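PDB 4QYI: hypoxanthine phosphoribosyltransferase from Bacillus anthracis, which probably catalyses the transfer of a phosphoribosyl group from phosphoribosyl pyrophosphate to hypoxanthine or guanine in purine salvage. Local coordinates for residues A51-L54 against I55-I58; C162-K165 against Y166-L169. One frame throughout, in Å; residues are numbered along the deposited sequence.

Interaction 1 (A51-L54 against I55-I58); sequences AADL and IRHI
Leu54 O takes two backbone N-H groups at the end of helix 48-55. His57 N reaches it at 3.1 Å. The second bond, from Ile58 N, is weak. Ile58 N also bonds to Ile55 O, within the type I beta turn from Ile55 to Ile58. One step earlier, Ile55 N still makes the helical bond to Ala51 O at 3.0 Å.

The carbonyls of Ala52 and Asp53 receive side chains. Arg56 folds back over the helix end, its chain bent at chi3 (-75°), which brings NE to 3.0 Å from Ala52 O. NE stands well out of the carbonyl plane, 54° from it. The same bend carries NH2 to Asp53 OD1 at 2.9 Å. This is a salt bridge, but its hydrogen bond is weak, and the carboxylate and guanidinium planes are turned 32° apart. Both oxygens meet the guanidinium at its edge. The other carboxylate oxygen of Asp53 is bonded to Tyr158 OH and pairs with a basic side chain of the neighbouring subunit. Arg56 NH1 pairs with an acidic side chain there, so all three guanidinium nitrogens have partners. His57 adds a weak bond of 3.3 Å from ND1 to Asp53 O, meeting it obliquely to the ring.

Leu54 and Ile58 supply the apolar part, with Leu54 CG 4.1 Å from Ile58 CD1. His57 and Ile58 also rest on Ala26 of helix 15-32. Side chains and turn amides thus take up carbonyls at the C-terminal end of a helix. Here that helix lies in the beta-alpha-beta unit between parallel strands 38-43 and 62-71 of the phosphoribosyltransferase fold, at the subunit interface.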
ATOM      1  N   ALA A  51       2.364  -6.028   2.698  1.00 47.96           N
ATOM      2  CA  ALA A  51       2.124  -6.493   1.328  1.00 47.85           C
ATOM      3  C   ALA A  51       3.232  -6.053   0.413  1.00 48.25           C
ATOM      4  O   ALA A  51       3.704  -6.848  -0.393  1.00 46.14           O
ATOM      5  CB  ALA A  51       0.785  -6.006   0.796  1.00 48.82           C
ATOM      6  N   ALA A  52       3.634  -4.790   0.534  1.00 48.31           N
ATOM      7  CA  ALA A  52       4.708  -4.265  -0.294  1.00 50.63           C
ATOM      8  C   ALA A  52       5.978  -5.113  -0.097  1.00 51.28           C
ATOM      9  O   ALA A  52       6.634  -5.466  -1.062  1.00 51.46           O
ATOM     10  CB  ALA A  52       4.989  -2.803   0.047  1.00 51.02           C
ATOM     11  N   ASP A  53       6.297  -5.464   1.150  1.00 53.89           N
ATOM     12  CA  ASP A  53       7.499  -6.249   1.421  1.00 56.63           C
ATOM     13  C   ASP A  53       7.349  -7.709   1.013  1.00 57.26           C
ATOM     14  O   ASP A  53       8.266  -8.297   0.440  1.00 55.40           O
ATOM     15  CB  ASP A  53       7.874  -6.201   2.903  1.00 59.64           C
ATOM     16  CG  ASP A  53       8.392  -4.839   3.343  1.00 61.26           C
ATOM     17  OD1 ASP A  53       8.668  -3.955   2.493  1.00 57.15           O
ATOM     18  OD2 ASP A  53       8.545  -4.677   4.566  1.00 65.33           O
ATOM     19  N   LEU A  54       6.193  -8.296   1.305  1.00 52.79           N
ATOM     20  CA  LEU A  54       5.959  -9.698   0.984  1.00 52.93           C
ATOM     21  C   LEU A  54       6.050  -9.994  -0.509  1.00 51.27           C
ATOM     22  O   LEU A  54       6.745 -10.930  -0.938  1.00 49.99           O
ATOM     23  CB  LEU A  54       4.570 -10.102   1.466  1.00 50.99           C
ATOM     24  CG  LEU A  54       4.166 -11.571   1.255  1.00 50.43           C
ATOM     25  CD1 LEU A  54       4.971 -12.476   2.174  1.00 52.08           C
ATOM     26  CD2 LEU A  54       2.677 -11.732   1.523  1.00 48.97           C
ATOM     27  N   ILE A  55       5.358  -9.206  -1.316  1.00 50.25           N
ATOM     28  CA  ILE A  55       5.346  -9.498  -2.752  1.00 50.83           C
ATOM     29  C   ILE A  55       6.694  -9.374  -3.442  1.00 50.40           C
ATOM     30  O   ILE A  55       6.948 -10.062  -4.444  1.00 49.31           O
ATOM     31  CB  ILE A  55       4.268  -8.707  -3.517  1.00 49.80           C
ATOM     32  CG1 ILE A  55       4.606  -7.214  -3.585  1.00 50.69           C
ATOM     33  CG2 ILE A  55       2.898  -8.978  -2.888  1.00 50.47           C
ATOM     34  CD1 ILE A  55       3.594  -6.425  -4.392  1.00 50.72           C
ATOM     35  N   ARG A  56       7.565  -8.536  -2.902  1.00 52.91           N
ATOM     36  CA  ARG A  56       8.889  -8.349  -3.476  1.00 55.28           C
ATOM     37  C   ARG A  56       9.814  -9.559  -3.295  1.00 57.37           C
ATOM     38  O   ARG A  56      10.853  -9.631  -3.930  1.00 56.14           O
ATOM     39  CB  ARG A  56       9.531  -7.056  -2.977  1.00 56.78           C
ATOM     40  CG  ARG A  56       8.941  -5.845  -3.671  1.00 55.81           C
ATOM     41  CD  ARG A  56       9.608  -4.566  -3.248  1.00 55.90           C
ATOM     42  NE  ARG A  56       9.170  -4.171  -1.925  1.00 56.81           N
ATOM     43  CZ  ARG A  56       9.555  -3.070  -1.295  1.00 57.00           C
ATOM     44  NH1 ARG A  56      10.441  -2.248  -1.860  1.00 58.15           N
ATOM     45  NH2 ARG A  56       9.062  -2.802  -0.092  1.00 54.83           N
ATOM     46  N   HIS A  57       9.426 -10.486  -2.424  1.00 57.37           N
ATOM     47  CA  HIS A  57      10.162 -11.724  -2.218  1.00 60.28           C
ATOM     48  C   HIS A  57       9.516 -12.882  -2.955  1.00 58.12           C
ATOM     49  O   HIS A  57      10.095 -13.956  -3.019  1.00 61.92           O
ATOM     50  CB  HIS A  57      10.280 -12.067  -0.739  1.00 61.89           C
ATOM     51  CG  HIS A  57      11.234 -11.176  -0.008  1.00 63.45           C
ATOM     52  ND1 HIS A  57      10.834 -10.239   0.918  1.00 66.27           N
ATOM     53  CD2 HIS A  57      12.577 -11.042  -0.120  1.00 65.90           C
ATOM     54  CE1 HIS A  57      11.894  -9.585   1.363  1.00 65.54           C
ATOM     55  NE2 HIS A  57      12.960 -10.052   0.748  1.00 67.06           N
ATOM     56  N   ILE A  58       8.328 -12.671  -3.521  1.00 54.49           N
ATOM     57  CA  ILE A  58       7.662 -13.735  -4.269  1.00 53.75           C
ATOM     58  C   ILE A  58       8.076 -13.630  -5.726  1.00 53.44           C
ATOM     59  O   ILE A  58       7.855 -12.610  -6.382  1.00 53.62           O
ATOM     60  CB  ILE A  58       6.132 -13.657  -4.121  1.00 52.80           C
ATOM     61  CG1 ILE A  58       5.758 -13.919  -2.663  1.00 54.56           C
ATOM     62  CG2 ILE A  58       5.456 -14.680  -5.022  1.00 52.60           C
ATOM     63  CD1 ILE A  58       4.306 -13.616  -2.340  1.00 54.27           C
TER

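Interaction 2 (C162-K165 against Y166-L169); sequences CAEK and YRNL. With PO4 (phosphate ion), chain G.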
ATOM      1  N   CYS A 162      -2.677   3.570  15.503  1.00 86.62           N
ATOM      2  CA  CYS A 162      -3.469   3.798  16.696  1.00 86.70           C
ATOM      3  C   CYS A 162      -3.961   5.215  16.388  1.00 88.62           C
ATOM      4  O   CYS A 162      -3.180   6.178  16.360  1.00 95.22           O
ATOM      5  CB  CYS A 162      -2.676   3.711  17.985  1.00 87.92           C
ATOM      6  SG  CYS A 162      -3.663   4.363  19.351  1.00 88.95           S
ATOM      7  N   ALA A 163      -5.248   5.314  16.081  1.00 87.63           N
ATOM      8  CA  ALA A 163      -5.883   6.575  15.708  1.00 84.65           C
ATOM      9  C   ALA A 163      -5.129   7.244  14.545  1.00 80.49           C
ATOM     10  O   ALA A 163      -4.866   8.440  14.568  1.00 79.70           O
ATOM     11  CB  ALA A 163      -6.012   7.506  16.910  1.00 88.08           C
ATOM     12  N   GLU A 164      -4.773   6.433  13.547  1.00 79.85           N
ATOM     13  CA  GLU A 164      -4.070   6.867  12.326  1.00 79.39           C
ATOM     14  C   GLU A 164      -2.597   7.262  12.543  1.00 83.43           C
ATOM     15  O   GLU A 164      -1.934   7.734  11.620  1.00 80.92           O
ATOM     16  CB  GLU A 164      -4.842   7.996  11.608  1.00 79.26           C
ATOM     17  CG  GLU A 164      -6.272   7.632  11.206  1.00 80.19           C
ATOM     18  CD  GLU A 164      -6.361   6.428  10.268  1.00 80.97           C
ATOM     19  OE1 GLU A 164      -5.377   6.098   9.572  1.00 76.60           O
ATOM     20  OE2 GLU A 164      -7.432   5.793  10.224  1.00 85.76           O
ATOM     21  N   LYS A 165      -2.096   7.067  13.761  1.00 84.40           N
ATOM     22  CA  LYS A 165      -0.721   7.405  14.106  1.00 87.03           C
ATOM     23  C   LYS A 165       0.169   6.154  14.156  1.00 80.66           C
ATOM     24  O   LYS A 165      -0.319   5.030  14.317  1.00 82.98           O
ATOM     25  CB  LYS A 165      -0.737   8.169  15.446  1.00 93.65           C
ATOM     26  CG  LYS A 165       0.602   8.649  15.991  1.00105.42           C
ATOM     27  CD  LYS A 165       0.412   9.433  17.288  1.00108.72           C
ATOM     28  CE  LYS A 165       1.724  10.005  17.819  1.00115.02           C
ATOM     29  NZ  LYS A 165       2.343  11.068  16.981  1.00117.70           N
ATOM     30  N   TYR A 166       1.461   6.358  13.903  1.00 75.33           N
ATOM     31  CA  TYR A 166       2.492   5.314  13.967  1.00 71.94           C
ATOM     32  C   TYR A 166       2.591   4.261  12.853  1.00 67.19           C
ATOM     33  O   TYR A 166       3.365   3.319  12.981  1.00 64.19           O
ATOM     34  CB  TYR A 166       2.441   4.597  15.318  1.00 73.79           C
ATOM     35  CG  TYR A 166       2.643   5.508  16.507  1.00 78.47           C
ATOM     36  CD1 TYR A 166       3.823   6.230  16.657  1.00 79.72           C
ATOM     37  CD2 TYR A 166       1.686   5.601  17.506  1.00 80.56           C
ATOM     38  CE1 TYR A 166       4.018   7.054  17.749  1.00 81.94           C
ATOM     39  CE2 TYR A 166       1.873   6.414  18.607  1.00 85.14           C
ATOM     40  CZ  TYR A 166       3.044   7.134  18.731  1.00 85.78           C
ATOM     41  OH  TYR A 166       3.215   7.952  19.832  1.00 90.17           O
ATOM     42  N   ARG A 167       1.861   4.409  11.754  1.00 66.50           N
ATOM     43  CA  ARG A 167       1.961   3.418  10.668  1.00 64.15           C
ATOM     44  C   ARG A 167       3.343   3.397  10.051  1.00 65.13           C
ATOM     45  O   ARG A 167       3.723   2.408   9.430  1.00 64.44           O
ATOM     46  CB  ARG A 167       0.970   3.703   9.536  1.00 63.27           C
ATOM     47  CG  ARG A 167      -0.493   3.616   9.913  1.00 62.80           C
ATOM     48  CD  ARG A 167      -1.332   3.595   8.647  1.00 62.48           C
ATOM     49  NE  ARG A 167      -2.755   3.770   8.897  1.00 66.16           N
ATOM     50  CZ  ARG A 167      -3.619   2.801   9.177  1.00 65.71           C
ATOM     51  NH1 ARG A 167      -3.237   1.532   9.261  1.00 68.29           N
ATOM     52  NH2 ARG A 167      -4.883   3.114   9.375  1.00 66.16           N
ATOM     53  N   ASN A 168       4.098   4.480  10.229  1.00 64.30           N
ATOM     54  CA  ASN A 168       5.399   4.586   9.610  1.00 65.46           C
ATOM     55  C   ASN A 168       6.582   4.032  10.395  1.00 65.85           C
ATOM     56  O   ASN A 168       7.705   4.125   9.923  1.00 64.26           O
ATOM     57  CB  ASN A 168       5.689   6.032   9.252  1.00 67.18           C
ATOM     58  CG  ASN A 168       5.771   6.917  10.464  1.00 69.21           C
ATOM     59  OD1 ASN A 168       5.031   6.746  11.429  1.00 69.12           O
ATOM     60  ND2 ASN A 168       6.685   7.865  10.427  1.00 73.13           N
ATOM     61  N   LEU A 169       6.348   3.449  11.568  1.00 65.84           N
ATOM     62  CA  LEU A 169       7.459   2.845  12.286  1.00 66.32           C
ATOM     63  C   LEU A 169       7.947   1.619  11.513  1.00 63.08           C
ATOM     64  O   LEU A 169       7.141   0.857  11.001  1.00 61.43           O
ATOM     65  CB  LEU A 169       7.045   2.403  13.686  1.00 68.44           C
ATOM     66  CG  LEU A 169       6.439   3.480  14.577  1.00 72.57           C
ATOM     67  CD1 LEU A 169       6.096   2.898  15.937  1.00 74.74           C
ATOM     68  CD2 LEU A 169       7.380   4.665  14.739  1.00 73.85           C
TER
HETATM   69  P   PO4 G 202      -6.849  -0.571   9.018  0.80 98.13           P
HETATM   70  O1  PO4 G 202      -7.659   0.399   8.183  0.80 80.78           O
HETATM   71  O2  PO4 G 202      -5.558   0.102   9.397  0.80 65.24           O
HETATM   72  O3  PO4 G 202      -7.564  -0.968  10.293  0.80 79.67           O
HETATM   73  O4  PO4 G 202      -6.586  -1.811   8.189  0.80 88.50           O
HETATM   74  O   HOH W   1       0.574   6.805  10.433  1.00 59.42           O
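Lys165 lies over one face of the Tyr166 ring, and these neighbours in sequence bury most of the surface in the contact. Lys165 CG sits 3.6 Å from the ring centroid and close to the ring normal, a CH-pi contact. The lysine chain starts with CG anti to the backbone N (chi1 -179°) and stays extended as far as CE. It therefore runs across the ring from its middle toward the phenol end. CE comes within 3.2 Å of Tyr166 OH, so the aliphatic chain is closely packed there. The last torsion turns NZ aside, and the ammonium makes a salt bridge to an acidic side chain of the neighbouring subunit.

Arg167 leaves the backbone in a different direction. Its chain is extended from CG to NE, and the guanidinium lies beside the end of Glu164, both side chains pointing the same way. NH2 donates to Glu164 OE1 at 3.0 Å with an angle of 164°. The oxygen lies in the guanidinium plane, whereas NH2 approaches from above the carboxylate plane. The two planes are 45° apart. A different edge, between NH1 and NH2, faces a bound phosphate, probably from the crystallisation liquor: NH1 to phosphate O2 is 2.7 Å, and the bond from NH2 to that oxygen is weak. Carboxylate and anion would both favour a charged arginine. NH1 also bonds to Gly159 O.

A water joins the backbones, donating to Glu164 O at 2.9 Å and accepting from Arg167 N at 3.0 Å. It spans the step from the type I' turn 162-165 to the type I turn 166-169. This double turn lies between strands 155-156 and 172-175 of the small antiparallel sheet, where Tyr166 packs against Val156 of strand 155-156 and Ile8 of strand 8-13.

In the fold
Interaction 1 comes first along the chain, at the end of helix 48-55 before strand 62-71. Interaction 2 follows much later, in the loop between strands 155-156 and 172-175. Their centres are 21 Å apart and their nearest atoms about 9 Å, so they do not touch. One belongs to the large mixed sheet region, the other to the small antiparallel sheet. Tyr158 links them: it bonds to Asp53 by its hydroxyl and to Leu169 through the backbone. The phosphate held by Arg167 also bonds to Lys45 N and Gly46 N, just before helix 48-55, consistent with a pyrophosphate-binding site. Both regions also meet the neighbouring subunit.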